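PDB 6R82: GTPase-activating protein skywalker from Drosophila melanogaster, which acts as a GTPase-activating protein for Rab35 and regulates the recycling and turnover of synaptic vesicle proteins through endosomal trafficking. Local coordinates for residues 69-81 with 128-140. Numbering follows the deposited sequence.
Sequences FGAYCSSRWFERN and FMAADSKMITIGG
The indole of W77 is clasped between M129 and I136: M129 CE and I136 CD1 sit over opposite faces of the six-membered ring, each 3.4 Å from its centroid, while I136 CG1 lies over the CZ3-CH2 side. At the ring's edge, in its plane, lies I138 CG1. The two face contacts are CH-pi, and M129 SD, farther above the same face as CE, adds a Met-aromatic contact. They build part of the core of the TLDc domain, where strand 69-73 and the 3-10 turn 77-81 pack against the hairpin of strands 129-131 and 135-138. No hydrogen bond links the two segments, so van der Waals packing, mostly of side chains, carries the contact.

Tryptophan offers a broad, flat apolar surface that two side chains can pack against from opposite faces. Methionine suits its place because it can fold: a bend at chi3 (67°) brings CE back over the indole, 3.6 Å from C73 CB. Isoleucine offers branched carbon to the other face; I136 CG1 approaches W77 CH2 to 3.4 Å, and the I136 side chain also touches F47 and Y48 of helix 44-51. Beyond the indole, the small A71 leaves room for I138, whose CD1 lies 3.8 Å from A71 CB. A131, equally small, lets W77 CE3 come within 3.7 Å of its CB. With an alanine at W77, the ring on which M129 CE and I136 CD1 rest is gone, and a gap would probably open between turn and hairpin.

R80 serves two ends: its aliphatic part runs along A131, while its guanidinium forms a salt bridge with E52 and a cation-pi contact with Y48. NH1 also bonds W77 O at 3.0 Å from above the carbonyl plane, and R80 N reaches that same oxygen from the opposite face.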
# COMPACT_ATOMS: atom_id res chain seq x y z
N PHE A 69 0.52 2.64 9.22
CA PHE A 69 -0.57 2.59 8.26
C PHE A 69 -0.03 1.99 6.96
O PHE A 69 1.15 1.67 6.85
CB PHE A 69 -1.18 3.98 8.04
CG PHE A 69 -0.19 5.03 7.63
CD1 PHE A 69 0.51 5.76 8.59
CD2 PHE A 69 0.06 5.29 6.29
CE1 PHE A 69 1.42 6.73 8.21
CE2 PHE A 69 0.97 6.25 5.91
CZ PHE A 69 1.65 6.97 6.87
N GLY A 70 -0.92 1.82 5.98
CA GLY A 70 -0.51 1.18 4.75
C GLY A 70 -1.69 0.90 3.84
O GLY A 70 -2.73 1.56 3.93
N ALA A 71 -1.50 -0.07 2.95
CA ALA A 71 -2.55 -0.38 1.99
C ALA A 71 -2.43 -1.82 1.49
O ALA A 71 -1.32 -2.32 1.29
CB ALA A 71 -2.52 0.57 0.79
N TYR A 72 -3.57 -2.44 1.27
CA TYR A 72 -3.66 -3.66 0.48
C TYR A 72 -3.78 -3.25 -0.99
O TYR A 72 -4.71 -2.51 -1.35
CB TYR A 72 -4.85 -4.50 0.94
CG TYR A 72 -5.14 -5.73 0.12
CD1 TYR A 72 -4.42 -6.90 0.30
CD2 TYR A 72 -6.13 -5.72 -0.84
CE1 TYR A 72 -4.69 -8.04 -0.46
CE2 TYR A 72 -6.41 -6.86 -1.61
CZ TYR A 72 -5.67 -8.00 -1.40
OH TYR A 72 -5.94 -9.12 -2.16
N CYS A 73 -2.85 -3.71 -1.83
CA CYS A 73 -2.82 -3.34 -3.24
C CYS A 73 -3.21 -4.52 -4.11
O CYS A 73 -2.56 -5.57 -4.07
CB CYS A 73 -1.43 -2.85 -3.62
SG CYS A 73 -0.85 -1.49 -2.56
N SER A 74 -4.23 -4.33 -4.94
CA SER A 74 -4.78 -5.44 -5.71
C SER A 74 -3.88 -5.90 -6.86
O SER A 74 -3.96 -7.07 -7.25
CB SER A 74 -6.15 -5.04 -6.27
OG SER A 74 -6.00 -3.89 -7.09
N SER A 75 -3.02 -5.04 -7.42
CA SER A 75 -2.41 -5.33 -8.72
C SER A 75 -0.90 -5.19 -8.66
O SER A 75 -0.35 -4.51 -7.79
CB SER A 75 -2.97 -4.39 -9.79
OG SER A 75 -4.38 -4.33 -9.70
N ARG A 76 -0.22 -5.83 -9.62
CA ARG A 76 1.23 -5.76 -9.62
C ARG A 76 1.71 -4.35 -9.97
O ARG A 76 1.11 -3.67 -10.81
CB ARG A 76 1.85 -6.80 -10.56
CG ARG A 76 1.11 -7.05 -11.78
CD ARG A 76 1.60 -8.29 -12.52
NE ARG A 76 0.84 -8.25 -13.74
CZ ARG A 76 1.34 -8.10 -14.96
NH1 ARG A 76 2.66 -8.04 -15.15
NH2 ARG A 76 0.51 -8.06 -15.99
N TRP A 77 2.76 -3.91 -9.29
CA TRP A 77 3.29 -2.59 -9.59
C TRP A 77 3.88 -2.54 -10.99
O TRP A 77 4.03 -1.46 -11.55
CB TRP A 77 4.33 -2.18 -8.54
CG TRP A 77 3.71 -1.83 -7.19
CD1 TRP A 77 3.69 -2.61 -6.07
CD2 TRP A 77 3.02 -0.62 -6.84
NE1 TRP A 77 3.03 -1.96 -5.06
CE2 TRP A 77 2.61 -0.74 -5.50
CE3 TRP A 77 2.71 0.55 -7.54
CZ2 TRP A 77 1.91 0.28 -4.83
CZ3 TRP A 77 2.00 1.57 -6.88
CH2 TRP A 77 1.62 1.42 -5.53
N PHE A 78 4.20 -3.70 -11.58
CA PHE A 78 4.60 -3.78 -12.97
C PHE A 78 3.63 -3.06 -13.89
O PHE A 78 4.03 -2.54 -14.94
CB PHE A 78 4.71 -5.25 -13.40
CG PHE A 78 5.21 -5.47 -14.81
CD1 PHE A 78 6.57 -5.56 -15.07
CD2 PHE A 78 4.31 -5.63 -15.87
CE1 PHE A 78 7.05 -5.79 -16.36
CE2 PHE A 78 4.77 -5.85 -17.17
CZ PHE A 78 6.14 -5.93 -17.41
N GLU A 79 2.34 -3.03 -13.53
CA GLU A 79 1.34 -2.42 -14.40
C GLU A 79 1.37 -0.89 -14.40
O GLU A 79 0.58 -0.28 -15.11
CB GLU A 79 -0.06 -2.92 -14.00
CG GLU A 79 -0.27 -4.41 -14.38
CD GLU A 79 -1.65 -4.95 -14.01
OE1 GLU A 79 -2.53 -4.17 -13.59
OE2 GLU A 79 -1.86 -6.18 -14.16
N ARG A 80 2.28 -0.26 -13.64
CA ARG A 80 2.35 1.19 -13.62
C ARG A 80 2.64 1.78 -15.00
O ARG A 80 2.37 2.97 -15.22
CB ARG A 80 3.41 1.65 -12.63
CG ARG A 80 4.81 1.21 -13.02
CD ARG A 80 5.82 1.40 -11.90
NE ARG A 80 7.18 1.08 -12.34
CZ ARG A 80 7.71 -0.15 -12.33
NH1 ARG A 80 7.01 -1.21 -11.90
NH2 ARG A 80 8.95 -0.32 -12.76
N ASN A 81 3.18 0.98 -15.94
CA ASN A 81 3.64 1.48 -17.23
C ASN A 81 2.71 1.09 -18.37
O ASN A 81 3.06 1.33 -19.53
CB ASN A 81 5.06 0.98 -17.52
CG ASN A 81 6.10 1.68 -16.68
OD1 ASN A 81 6.05 2.90 -16.53
ND2 ASN A 81 7.05 0.92 -16.13
N PHE A 128 -6.72 4.09 -7.77
CA PHE A 128 -6.19 3.20 -6.74
C PHE A 128 -4.68 3.31 -6.56
O PHE A 128 -4.21 3.65 -5.48
CB PHE A 128 -6.62 1.76 -7.07
CG PHE A 128 -8.11 1.58 -7.12
CD1 PHE A 128 -8.88 1.85 -6.00
CD2 PHE A 128 -8.74 1.19 -8.29
CE1 PHE A 128 -10.27 1.72 -6.05
CE2 PHE A 128 -10.12 1.06 -8.33
CZ PHE A 128 -10.89 1.33 -7.20
N MET A 129 -3.91 3.01 -7.61
CA MET A 129 -2.45 2.94 -7.53
C MET A 129 -1.84 3.72 -8.69
O MET A 129 -2.38 3.71 -9.79
CB MET A 129 -1.94 1.48 -7.59
CG MET A 129 -2.58 0.50 -6.57
SD MET A 129 -2.32 -1.26 -7.02
CE MET A 129 -0.55 -1.39 -6.81
N ALA A 130 -0.70 4.36 -8.43
CA ALA A 130 0.09 5.01 -9.48
C ALA A 130 1.55 5.04 -9.04
O ALA A 130 1.83 5.12 -7.85
CB ALA A 130 -0.42 6.42 -9.78
N ALA A 131 2.47 4.93 -10.00
CA ALA A 131 3.88 4.86 -9.64
C ALA A 131 4.75 5.20 -10.84
O ALA A 131 4.44 4.84 -11.98
CB ALA A 131 4.26 3.46 -9.12
N ASP A 132 5.87 5.88 -10.58
CA ASP A 132 6.85 6.14 -11.63
C ASP A 132 8.22 6.23 -10.98
O ASP A 132 8.43 5.71 -9.88
CB ASP A 132 6.46 7.40 -12.44
CG ASP A 132 6.40 8.67 -11.59
OD1 ASP A 132 7.02 8.74 -10.50
OD2 ASP A 132 5.74 9.64 -12.05
N SER A 133 9.17 6.89 -11.65
CA SER A 133 10.53 6.94 -11.12
C SER A 133 10.68 7.97 -10.00
O SER A 133 11.70 7.95 -9.29
CB SER A 133 11.53 7.25 -12.23
OG SER A 133 11.44 8.60 -12.64
N LYS A 134 9.71 8.86 -9.83
CA LYS A 134 9.79 9.90 -8.81
C LYS A 134 8.94 9.62 -7.58
O LYS A 134 9.24 10.15 -6.51
CB LYS A 134 9.37 11.26 -9.39
CG LYS A 134 10.19 11.74 -10.60
CD LYS A 134 11.67 11.72 -10.32
CE LYS A 134 12.14 13.07 -9.77
NZ LYS A 134 13.54 12.98 -9.24
N MET A 135 7.88 8.82 -7.71
CA MET A 135 6.95 8.65 -6.60
C MET A 135 6.14 7.38 -6.75
O MET A 135 5.96 6.84 -7.85
CB MET A 135 5.99 9.84 -6.49
CG MET A 135 5.11 10.02 -7.70
SD MET A 135 3.59 9.02 -7.67
CE MET A 135 3.38 8.63 -9.41
N ILE A 136 5.60 6.94 -5.62
CA ILE A 136 4.60 5.90 -5.55
C ILE A 136 3.44 6.46 -4.74
O ILE A 136 3.66 7.12 -3.72
CB ILE A 136 5.19 4.62 -4.92
CG1 ILE A 136 4.33 3.41 -5.24
CG2 ILE A 136 5.41 4.75 -3.42
CD1 ILE A 136 5.17 2.19 -5.59
N THR A 137 2.21 6.26 -5.22
CA THR A 137 1.06 6.83 -4.54
C THR A 137 -0.10 5.84 -4.57
O THR A 137 -0.20 5.00 -5.46
CB THR A 137 0.63 8.18 -5.17
OG1 THR A 137 -0.43 8.78 -4.41
CG2 THR A 137 0.16 7.99 -6.59
N ILE A 138 -0.97 5.95 -3.56
CA ILE A 138 -2.15 5.09 -3.43
C ILE A 138 -3.33 5.94 -2.99
O ILE A 138 -3.23 6.67 -1.99
CB ILE A 138 -1.92 3.95 -2.42
CG1 ILE A 138 -0.71 3.10 -2.81
CG2 ILE A 138 -3.19 3.11 -2.25
CD1 ILE A 138 -0.21 2.22 -1.70
N GLY A 139 -4.44 5.84 -3.70
CA GLY A 139 -5.63 6.59 -3.35
C GLY A 139 -5.61 8.01 -3.87
O GLY A 139 -4.98 8.90 -3.28
N GLY A 140 -6.31 8.25 -4.98
CA GLY A 140 -6.28 9.53 -5.65
C GLY A 140 -7.66 10.15 -5.78
O GLY A 140 -8.67 9.58 -5.35